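Local atomic coordinates of potential RNA-dependent RNA polymerase (PDB entry 5I62), a protein that synthesises RNA on an RNA template from ribonucleoside triphosphates, and is thought to carry out both transcription and genome replication of a small double-stranded RNA virus. Residues L124-E129 / L215-P220; I158-Y163 / N211-Q216; V276-L281 / D292-V297. All blocks are in the same frame, centred on the assembly; numbering follows the deposited sequence.

Helix 208-228 ties the three contacts together. In contact 1 the loop 124-129 lies along its middle; in contact 2 strand 160-165 crosses it about one turn earlier, and the two contacts share Leu-215 and Gln-216. Contact 3, between helices 271-284 and 288-296, comes later in the chain, and its Trp-293 and Leu-281 touch the same long helix. The centres of contacts 1 and 2 lie about 10 Å apart, and that of contact 3 about 13 to 14 Å from both. All sit on one side of the chain's centre. Segments distant in sequence, those of contact 3 within the catalytic range, are thus packed into one continuous region of the polymerase.

Contact 1: L124-E129 / L215-P220; sequences LRLRSE and LQVYQP
Arg-127 and Gln-216 grip each other twice. The backbone N of Arg-127 donates to the Gln-216 O at 2.9 Å. In return Gln-216 NE2 donates to the Arg-127 O at 2.6 Å, a short bond lying nearly in the amide plane, with an N-H...O angle of 159°. With CG anti to its carbonyl carbon (chi1 -72°) and an extended chain beyond, the glutamine carries its amide alongside the loop backbone, NE2 pointing at the Arg-127 carbonyl. Glutamine suits this place because the other end of its amide, OE1, accepts from Arg-213, so both halves of a buried polar group are used. Beside the first bond, Leu-126 adds a CA-H...O contact, its CA 3.3 Å from the Gln-216 O.

Apolar contacts flank these bonds. The branch of Leu-126 meets that of Val-217 obliquely, CD1 of the leucine lying 3.5 Å from CG2 of the valine, and both side chains also touch Trp-293. On the other flank, the CG of Arg-127 packs on the Pro-220 ring, 3.9 Å from its CG, using the aliphatic part of a residue that is partly exposed. Separately, Glu-129 CG packs on the amide of Gln-216, 3.6 Å from its OE1, the carboxylate and amide planes 78° apart; Glu-129 OE1 is held by the backbone N of Cys-160.

Further out, Ser-128 is the N-cap of helix 129-135, its OG bonded to Asn-131 N; the cap starts that helix within the segment and orients its first residue, Glu-129. Pro-220 has no N-H for the Gln-216 carbonyl four residues earlier, which probably leaves that oxygen to accept Arg-127 N. Helix 208-228 thus carries a proline kink, and the loop before helix 129-135 supplies the donor that proline lacks.

Contact 2: I158-Y163 / N211-Q216; sequences IPCDVY and NIRELQ
Strand 160-163, bearing Cys-160 and Val-162, crosses helix 211-216 almost perpendicularly, at 88° and with 8.7 Å between the axes, and Val-162 lies over Arg-213. No direct hydrogen bond joins the two backbones; side chains and one water fill the interval.

Just ahead of the strand, the CG2 of Ile-158 reaches the CD1 of Ile-212 at 3.6 Å, the two side chains crossing at about a right angle. Beta-branched and apolar, they suit an interface that Ile-212 extends to Val-133 and Thr-157. The SG of Cys-160, placed between its backbone N and carbonyl carbon (chi1 58°), comes 4.2 Å from the Arg-213 CG, a small, weakly polar group against a methylene. Two residues on, Val-162 CG2 lies 3.8 Å from Arg-213 CG, the valine and arginine side chains sliding past each other in opposite directions.

The helix packs across strand 160-165, the first strand of a beta hairpin with 168-173 in a mixed, curled sheet, and the chain leaves strand 199-205 of that sheet to form helix 208-228.

Arginine suits position 213 because its methylenes serve the apolar layer while its guanidinium works beside the strand. Bent at both chi2 and chi3, the chain swings that group forward along its own helix, toward Gln-216. Arg-213 NH1 donates to Gln-216 OE1 at 2.8 Å. The bond is nearly straight, 174°, and lies in the guanidinium plane, although it meets the oxygen from above the amide plane. On the strand side, Arg-213 NH2 donates at 2.9 Å to water 1, which sits in the guanidinium plane. That water in turn donates to Asp-161 OD1 and Val-162 O, both at 2.6 Å, and so bridges the guanidinium to the strand, the two charges themselves not being in direct contact. Asp-161 OD2 forms a salt bridge with Arg-296.

Contact 3: V276-L281 / D292-V297; sequences VAKELL and DWLERV
Leu-281 and Leu-294 meet on the buried side of an alpha-helical hairpin, the CB of Leu-281 lying 3.9 Å from the CD2 of Leu-294. The helices run nearly antiparallel, at 171°, with their axes 11.0 Å apart, and long side chains bridge that wide spacing. The CD1 of Leu-281 reaches the edge of the Trp-293 ring, 4.0 Å from CZ3 and near the ring plane. A large indole suits this place: Val-297 lies over one face, Tyr-218 meets it edge-to-face, and its buried NE1 is satisfied by the Arg-213 carbonyl. Leu-281 and Trp-293 also touch Phe-298, which extends the apolar layer.

The opposite margin is polar and looser. With CG anti to the backbone N (chi1 -173°), Lys-278 sets its CG beside Leu-294 CD2, at 4.0 Å, and the fully extended chain then carries NZ out to Glu-295 on the solvent side. Lys-278 NZ forms a salt bridge to Glu-295 OE2 at 2.9 Å, approaching from above the carboxylate plane. Bent at chi2, the exposed glutamate brings its end back to the lysine. Water 2 accepts from Lys-278 NZ at 2.6 Å and donates to the Leu-294 carbonyl at 3.0 Å. The methylenes of Lys-278 thus pack against Leu-294 while its charge is shared between a carboxylate and water, and the neighbouring glutamate probably helps to keep it protonated.

Contact 1: L124-E129 / L215-P220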
loop_
_atom_site.group_PDB
_atom_site.type_symbol
_atom_site.label_atom_id
_atom_site.label_comp_id
_atom_site.label_asym_id
_atom_site.label_seq_id
_atom_site.Cartn_x
_atom_site.Cartn_y
_atom_site.Cartn_z
ATOM N N LEU A 124 -8.793 14.379 17.786
ATOM C CA LEU A 124 -8.770 12.942 17.972
ATOM C C LEU A 124 -8.446 12.612 19.418
ATOM O O LEU A 124 -7.641 13.284 20.064
ATOM C CB LEU A 124 -7.741 12.296 17.056
ATOM C CG LEU A 124 -7.794 12.674 15.579
ATOM C CD1 LEU A 124 -6.703 11.921 14.843
ATOM C CD2 LEU A 124 -9.167 12.358 14.990
ATOM N N ARG A 125 -9.074 11.569 19.927
ATOM C CA ARG A 125 -8.679 11.014 21.205
ATOM C C ARG A 125 -8.299 9.562 20.982
ATOM O O ARG A 125 -8.808 8.905 20.065
ATOM C CB ARG A 125 -9.796 11.123 22.224
ATOM C CG ARG A 125 -10.754 12.251 21.922
ATOM C CD ARG A 125 -11.450 12.693 23.158
ATOM N NE ARG A 125 -12.329 13.829 22.875
ATOM C CZ ARG A 125 -12.252 15.008 23.505
ATOM N NH1 ARG A 125 -11.350 15.240 24.474
ATOM N NH2 ARG A 125 -13.087 15.990 23.171
ATOM N N LEU A 126 -7.383 9.079 21.811
ATOM C CA LEU A 126 -6.958 7.692 21.712
ATOM C C LEU A 126 -8.129 6.773 22.012
ATOM O O LEU A 126 -8.857 6.977 22.984
ATOM C CB LEU A 126 -5.821 7.410 22.687
ATOM C CG LEU A 126 -4.399 7.578 22.156
ATOM C CD1 LEU A 126 -4.095 9.061 21.967
ATOM C CD2 LEU A 126 -3.415 6.927 23.130
ATOM N N ARG A 127 -8.318 5.775 21.167
ATOM C CA ARG A 127 -9.209 4.695 21.538
ATOM C C ARG A 127 -8.512 3.791 22.556
ATOM O O ARG A 127 -7.286 3.773 22.660
ATOM C CB ARG A 127 -9.619 3.904 20.307
ATOM C CG ARG A 127 -10.494 4.707 19.385
ATOM C CD ARG A 127 -11.368 3.820 18.555
ATOM N NE ARG A 127 -12.602 3.472 19.252
ATOM C CZ ARG A 127 -13.563 2.730 18.717
ATOM N NH1 ARG A 127 -13.420 2.271 17.475
ATOM N NH2 ARG A 127 -14.656 2.454 19.420
ATOM N N SER A 128 -9.306 3.046 23.326
ATOM C CA SER A 128 -8.704 2.145 24.301
ATOM C C SER A 128 -8.107 0.936 23.591
ATOM O O SER A 128 -8.482 0.599 22.463
ATOM C CB SER A 128 -9.729 1.669 25.328
ATOM O OG SER A 128 -10.645 0.802 24.700
ATOM N N GLU A 129 -7.172 0.268 24.272
ATOM C CA GLU A 129 -6.574 -0.925 23.686
ATOM C C GLU A 129 -7.635 -1.972 23.362
ATOM O O GLU A 129 -7.586 -2.605 22.302
ATOM C CB GLU A 129 -5.481 -1.485 24.606
ATOM C CG GLU A 129 -4.276 -0.556 24.653
ATOM C CD GLU A 129 -3.094 -1.070 25.451
ATOM O OE1 GLU A 129 -3.172 -2.154 26.075
ATOM O OE2 GLU A 129 -2.064 -0.359 25.441
ATOM N N LEU A 215 -2.398 1.930 16.663
ATOM C CA LEU A 215 -3.739 2.067 16.112
ATOM C C LEU A 215 -4.705 2.748 17.067
ATOM O O LEU A 215 -5.778 3.174 16.632
ATOM C CB LEU A 215 -4.281 0.702 15.696
ATOM C CG LEU A 215 -3.622 0.070 14.465
ATOM C CD1 LEU A 215 -4.165 -1.335 14.241
ATOM C CD2 LEU A 215 -3.853 0.912 13.233
ATOM N N GLN A 216 -4.363 2.862 18.356
ATOM C CA GLN A 216 -5.180 3.682 19.244
ATOM C C GLN A 216 -5.316 5.111 18.715
ATOM O O GLN A 216 -6.283 5.804 19.046
ATOM C CB GLN A 216 -4.587 3.709 20.648
ATOM C CG GLN A 216 -4.731 2.410 21.433
ATOM C CD GLN A 216 -4.175 2.572 22.824
ATOM O OE1 GLN A 216 -2.986 2.343 23.055
ATOM N NE2 GLN A 216 -5.013 3.033 23.749
ATOM N N VAL A 217 -4.337 5.577 17.935
ATOM C CA VAL A 217 -4.408 6.886 17.290
ATOM C C VAL A 217 -4.818 6.734 15.831
ATOM O O VAL A 217 -5.724 7.424 15.353
ATOM C CB VAL A 217 -3.072 7.640 17.394
ATOM C CG1 VAL A 217 -3.032 8.772 16.356
ATOM C CG2 VAL A 217 -2.896 8.210 18.785
ATOM N N TYR A 218 -4.162 5.838 15.100
ATOM C CA TYR A 218 -4.355 5.838 13.654
ATOM C C TYR A 218 -5.745 5.349 13.260
ATOM O O TYR A 218 -6.298 5.796 12.244
ATOM C CB TYR A 218 -3.268 5.020 12.973
ATOM C CG TYR A 218 -1.919 5.666 13.108
ATOM C CD1 TYR A 218 -1.669 6.904 12.521
ATOM C CD2 TYR A 218 -0.894 5.059 13.821
ATOM C CE1 TYR A 218 -0.437 7.525 12.642
ATOM C CE2 TYR A 218 0.354 5.668 13.940
ATOM C CZ TYR A 218 0.576 6.900 13.341
ATOM O OH TYR A 218 1.806 7.517 13.444
ATOM N N GLN A 219 -6.335 4.431 14.049
ATOM C CA GLN A 219 -7.691 3.969 13.750
ATOM C C GLN A 219 -8.700 5.113 13.786
ATOM O O GLN A 219 -9.384 5.342 12.774
ATOM C CB GLN A 219 -8.085 2.839 14.715
ATOM C CG GLN A 219 -8.348 1.514 14.132
ATOM C CD GLN A 219 -8.570 0.485 15.243
ATOM O OE1 GLN A 219 -9.182 0.784 16.277
ATOM N NE2 GLN A 219 -8.069 -0.717 15.033
ATOM N N PRO A 220 -8.859 5.846 14.894
ATOM C CA PRO A 220 -9.795 6.983 14.863
ATOM C C PRO A 220 -9.404 8.061 13.861
ATOM O O PRO A 220 -10.287 8.712 13.296
ATOM C CB PRO A 220 -9.768 7.509 16.309
ATOM C CG PRO A 220 -8.518 7.000 16.883
ATOM C CD PRO A 220 -8.271 5.671 16.231
#

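Contact 2: I158-Y163 / N211-Q216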
loop_
_atom_site.group_PDB
_atom_site.type_symbol
_atom_site.label_atom_id
_atom_site.label_comp_id
_atom_site.label_asym_id
_atom_site.label_seq_id
_atom_site.Cartn_x
_atom_site.Cartn_y
_atom_site.Cartn_z
ATOM N N ILE A 158 -2.714 -7.789 25.782
ATOM C CA ILE A 158 -3.214 -6.588 26.448
ATOM C C ILE A 158 -3.525 -6.866 27.926
ATOM O O ILE A 158 -3.856 -7.983 28.275
ATOM C CB ILE A 158 -4.444 -6.026 25.714
ATOM C CG1 ILE A 158 -5.578 -7.039 25.681
ATOM C CG2 ILE A 158 -4.073 -5.609 24.290
ATOM C CD1 ILE A 158 -6.880 -6.458 25.086
ATOM N N PRO A 159 -3.408 -5.846 28.796
ATOM C CA PRO A 159 -2.957 -4.497 28.451
ATOM C C PRO A 159 -1.462 -4.467 28.160
ATOM O O PRO A 159 -0.710 -5.295 28.693
ATOM C CB PRO A 159 -3.300 -3.685 29.705
ATOM C CG PRO A 159 -3.115 -4.677 30.809
ATOM C CD PRO A 159 -3.666 -5.973 30.245
ATOM N N CYS A 160 -1.040 -3.546 27.300
ATOM C CA CYS A 160 0.348 -3.477 26.887
ATOM C C CYS A 160 0.832 -2.032 26.911
ATOM O O CYS A 160 0.053 -1.085 26.817
ATOM C CB CYS A 160 0.573 -4.101 25.493
ATOM S SG CYS A 160 -0.392 -3.373 24.134
ATOM N N ASP A 161 2.145 -1.901 27.072
ATOM C CA ASP A 161 2.856 -0.632 27.084
ATOM C C ASP A 161 4.121 -0.863 26.278
ATOM O O ASP A 161 4.844 -1.825 26.554
ATOM C CB ASP A 161 3.184 -0.197 28.517
ATOM C CG ASP A 161 3.927 1.134 28.581
ATOM O OD1 ASP A 161 3.668 2.013 27.734
ATOM O OD2 ASP A 161 4.772 1.297 29.485
ATOM N N VAL A 162 4.366 -0.036 25.257
ATOM C CA VAL A 162 5.544 -0.186 24.406
ATOM C C VAL A 162 6.295 1.139 24.350
ATOM O O VAL A 162 5.677 2.207 24.356
ATOM C CB VAL A 162 5.173 -0.683 22.980
ATOM C CG1 VAL A 162 4.425 -2.027 23.030
ATOM C CG2 VAL A 162 4.327 0.361 22.229
ATOM N N TYR A 163 7.626 1.071 24.311
ATOM C CA TYR A 163 8.433 2.281 24.212
ATOM C C TYR A 163 9.858 1.892 23.871
ATOM O O TYR A 163 10.271 0.756 24.113
ATOM C CB TYR A 163 8.400 3.112 25.508
ATOM C CG TYR A 163 8.856 2.368 26.754
ATOM C CD1 TYR A 163 7.939 1.683 27.545
ATOM C CD2 TYR A 163 10.193 2.358 27.145
ATOM C CE1 TYR A 163 8.337 1.013 28.699
ATOM C CE2 TYR A 163 10.603 1.682 28.289
ATOM C CZ TYR A 163 9.666 1.013 29.060
ATOM O OH TYR A 163 10.063 0.346 30.199
ATOM N N ASN A 211 1.484 -2.546 17.219
ATOM C CA ASN A 211 0.390 -2.194 16.317
ATOM C C ASN A 211 -0.862 -1.764 17.086
ATOM O O ASN A 211 -1.545 -0.816 16.686
ATOM C CB ASN A 211 0.072 -3.363 15.384
ATOM C CG ASN A 211 0.960 -3.398 14.152
ATOM O OD1 ASN A 211 1.553 -2.383 13.752
ATOM N ND2 ASN A 211 1.050 -4.554 13.544
ATOM N N ILE A 212 -1.186 -2.447 18.190
ATOM C CA ILE A 212 -2.302 -2.005 19.034
ATOM C C ILE A 212 -2.090 -0.569 19.514
ATOM O O ILE A 212 -2.982 0.281 19.411
ATOM C CB ILE A 212 -2.488 -2.960 20.231
ATOM C CG1 ILE A 212 -2.892 -4.354 19.761
ATOM C CG2 ILE A 212 -3.526 -2.384 21.210
ATOM C CD1 ILE A 212 -2.838 -5.421 20.890
ATOM N N ARG A 213 -0.917 -0.281 20.082
ATOM C CA ARG A 213 -0.690 1.056 20.613
ATOM C C ARG A 213 -0.737 2.104 19.501
ATOM O O ARG A 213 -1.327 3.178 19.675
ATOM C CB ARG A 213 0.639 1.104 21.356
ATOM C CG ARG A 213 0.564 0.459 22.749
ATOM C CD ARG A 213 -0.293 1.328 23.610
ATOM N NE ARG A 213 0.492 2.340 24.276
ATOM C CZ ARG A 213 0.082 3.564 24.585
ATOM N NH1 ARG A 213 -1.128 3.988 24.265
ATOM N NH2 ARG A 213 0.921 4.370 25.210
ATOM N N GLU A 214 -0.109 1.816 18.360
ATOM C CA GLU A 214 -0.167 2.740 17.226
ATOM C C GLU A 214 -1.609 2.998 16.800
ATOM O O GLU A 214 -2.026 4.150 16.626
ATOM C CB GLU A 214 0.627 2.181 16.051
ATOM C CG GLU A 214 2.118 2.107 16.247
ATOM C CD GLU A 214 2.769 1.389 15.077
ATOM O OE1 GLU A 214 2.176 0.397 14.578
ATOM O OE2 GLU A 214 3.858 1.807 14.662
ATOM N N LEU A 215 -2.398 1.930 16.663
ATOM C CA LEU A 215 -3.739 2.067 16.112
ATOM C C LEU A 215 -4.705 2.748 17.067
ATOM O O LEU A 215 -5.778 3.174 16.632
ATOM C CB LEU A 215 -4.281 0.702 15.696
ATOM C CG LEU A 215 -3.622 0.070 14.465
ATOM C CD1 LEU A 215 -4.165 -1.335 14.241
ATOM C CD2 LEU A 215 -3.853 0.912 13.233
ATOM N N GLN A 216 -4.363 2.862 18.356
ATOM C CA GLN A 216 -5.180 3.682 19.244
ATOM C C GLN A 216 -5.316 5.111 18.715
ATOM O O GLN A 216 -6.283 5.804 19.046
ATOM C CB GLN A 216 -4.587 3.709 20.648
ATOM C CG GLN A 216 -4.731 2.410 21.433
ATOM C CD GLN A 216 -4.175 2.572 22.824
ATOM O OE1 GLN A 216 -2.986 2.343 23.055
ATOM N NE2 GLN A 216 -5.013 3.033 23.749
HETATM O O HOH W 1 3.402 2.906 25.339
#

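Contact 3: V276-L281 / D292-V297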
loop_
_atom_site.group_PDB
_atom_site.type_symbol
_atom_site.label_atom_id
_atom_site.label_comp_id
_atom_site.label_asym_id
_atom_site.label_seq_id
_atom_site.Cartn_x
_atom_site.Cartn_y
_atom_site.Cartn_z
ATOM N N VAL A 276 7.686 16.275 11.012
ATOM C CA VAL A 276 6.506 16.928 10.443
ATOM C C VAL A 276 5.256 16.105 10.727
ATOM O O VAL A 276 4.212 16.647 11.112
ATOM C CB VAL A 276 6.670 17.161 8.930
ATOM C CG1 VAL A 276 5.367 17.735 8.348
ATOM C CG2 VAL A 276 7.833 18.085 8.643
ATOM N N ALA A 277 5.337 14.784 10.514
ATOM C CA ALA A 277 4.235 13.906 10.902
ATOM C C ALA A 277 3.874 14.111 12.365
ATOM O O ALA A 277 2.694 14.189 12.716
ATOM C CB ALA A 277 4.594 12.438 10.651
ATOM N N LYS A 278 4.882 14.205 13.234
ATOM C CA LYS A 278 4.594 14.340 14.656
ATOM C C LYS A 278 3.890 15.653 14.949
ATOM O O LYS A 278 3.019 15.714 15.825
ATOM C CB LYS A 278 5.882 14.246 15.466
ATOM C CG LYS A 278 5.646 14.202 16.965
ATOM C CD LYS A 278 6.979 14.071 17.705
ATOM C CE LYS A 278 6.775 14.163 19.205
ATOM N NZ LYS A 278 8.084 14.064 19.913
ATOM N N GLU A 279 4.269 16.719 14.238
ATOM C CA GLU A 279 3.639 18.018 14.453
ATOM C C GLU A 279 2.181 18.012 14.002
ATOM O O GLU A 279 1.311 18.574 14.676
ATOM C CB GLU A 279 4.421 19.120 13.728
ATOM C CG GLU A 279 3.898 20.497 14.085
ATOM C CD GLU A 279 4.712 21.643 13.496
ATOM O OE1 GLU A 279 5.880 21.431 13.109
ATOM O OE2 GLU A 279 4.175 22.772 13.431
ATOM N N LEU A 280 1.901 17.410 12.844
ATOM C CA LEU A 280 0.521 17.323 12.372
ATOM C C LEU A 280 -0.333 16.494 13.322
ATOM O O LEU A 280 -1.484 16.845 13.618
ATOM C CB LEU A 280 0.487 16.726 10.973
ATOM C CG LEU A 280 1.228 17.539 9.913
ATOM C CD1 LEU A 280 1.242 16.768 8.595
ATOM C CD2 LEU A 280 0.562 18.897 9.746
ATOM N N LEU A 281 0.206 15.355 13.775
ATOM C CA LEU A 281 -0.524 14.513 14.721
ATOM C C LEU A 281 -0.778 15.249 16.033
ATOM O O LEU A 281 -1.862 15.134 16.619
ATOM C CB LEU A 281 0.254 13.221 14.980
ATOM C CG LEU A 281 0.253 12.282 13.784
ATOM C CD1 LEU A 281 1.129 11.064 14.088
ATOM C CD2 LEU A 281 -1.171 11.868 13.503
ATOM N N ASP A 292 1.579 11.517 25.730
ATOM C CA ASP A 292 2.411 10.354 26.022
ATOM C C ASP A 292 2.623 9.488 24.790
ATOM O O ASP A 292 3.732 8.998 24.556
ATOM C CB ASP A 292 1.778 9.527 27.127
ATOM C CG ASP A 292 2.164 10.017 28.494
ATOM O OD1 ASP A 292 3.314 10.484 28.645
ATOM O OD2 ASP A 292 1.315 9.973 29.406
ATOM N N TRP A 293 1.552 9.247 24.034
ATOM C CA TRP A 293 1.636 8.491 22.793
ATOM C C TRP A 293 2.658 9.099 21.832
ATOM O O TRP A 293 3.427 8.373 21.192
ATOM C CB TRP A 293 0.254 8.432 22.148
ATOM C CG TRP A 293 0.172 7.574 20.924
ATOM C CD1 TRP A 293 -0.198 6.253 20.868
ATOM C CD2 TRP A 293 0.457 7.971 19.576
ATOM N NE1 TRP A 293 -0.160 5.810 19.571
ATOM C CE2 TRP A 293 0.243 6.839 18.755
ATOM C CE3 TRP A 293 0.867 9.175 18.980
ATOM C CZ2 TRP A 293 0.422 6.874 17.369
ATOM C CZ3 TRP A 293 1.056 9.207 17.602
ATOM C CH2 TRP A 293 0.827 8.062 16.813
ATOM N N LEU A 294 2.670 10.430 21.712
ATOM C CA LEU A 294 3.573 11.083 20.770
ATOM C C LEU A 294 5.032 10.916 21.183
ATOM O O LEU A 294 5.918 10.833 20.322
ATOM C CB LEU A 294 3.210 12.564 20.650
ATOM C CG LEU A 294 1.937 12.840 19.852
ATOM C CD1 LEU A 294 1.368 14.224 20.192
ATOM C CD2 LEU A 294 2.238 12.736 18.347
ATOM N N GLU A 295 5.302 10.865 22.490
ATOM C CA GLU A 295 6.674 10.719 22.961
ATOM C C GLU A 295 7.111 9.259 22.987
ATOM O O GLU A 295 8.289 8.968 22.766
ATOM C CB GLU A 295 6.839 11.348 24.338
ATOM C CG GLU A 295 6.626 12.864 24.350
ATOM C CD GLU A 295 7.596 13.588 23.419
ATOM O OE1 GLU A 295 8.803 13.238 23.414
ATOM O OE2 GLU A 295 7.139 14.471 22.668
ATOM N N ARG A 296 6.194 8.334 23.282
ATOM C CA ARG A 296 6.543 6.936 23.543
ATOM C C ARG A 296 6.316 6.008 22.364
ATOM O O ARG A 296 7.139 5.131 22.116
ATOM C CB ARG A 296 5.732 6.377 24.713
ATOM C CG ARG A 296 6.257 6.668 26.087
ATOM C CD ARG A 296 5.144 6.404 27.097
ATOM N NE ARG A 296 5.219 5.087 27.716
ATOM C CZ ARG A 296 6.109 4.763 28.648
ATOM N NH1 ARG A 296 7.007 5.659 29.054
ATOM N NH2 ARG A 296 6.105 3.555 29.174
ATOM N N VAL A 297 5.187 6.138 21.681
ATOM C CA VAL A 297 4.763 5.170 20.669
ATOM C C VAL A 297 5.109 5.635 19.262
ATOM O O VAL A 297 5.642 4.870 18.457
ATOM C CB VAL A 297 3.245 4.902 20.792
ATOM C CG1 VAL A 297 2.790 3.923 19.701
ATOM C CG2 VAL A 297 2.885 4.404 22.187
HETATM O O HOH W 2 8.648 11.600 19.366
#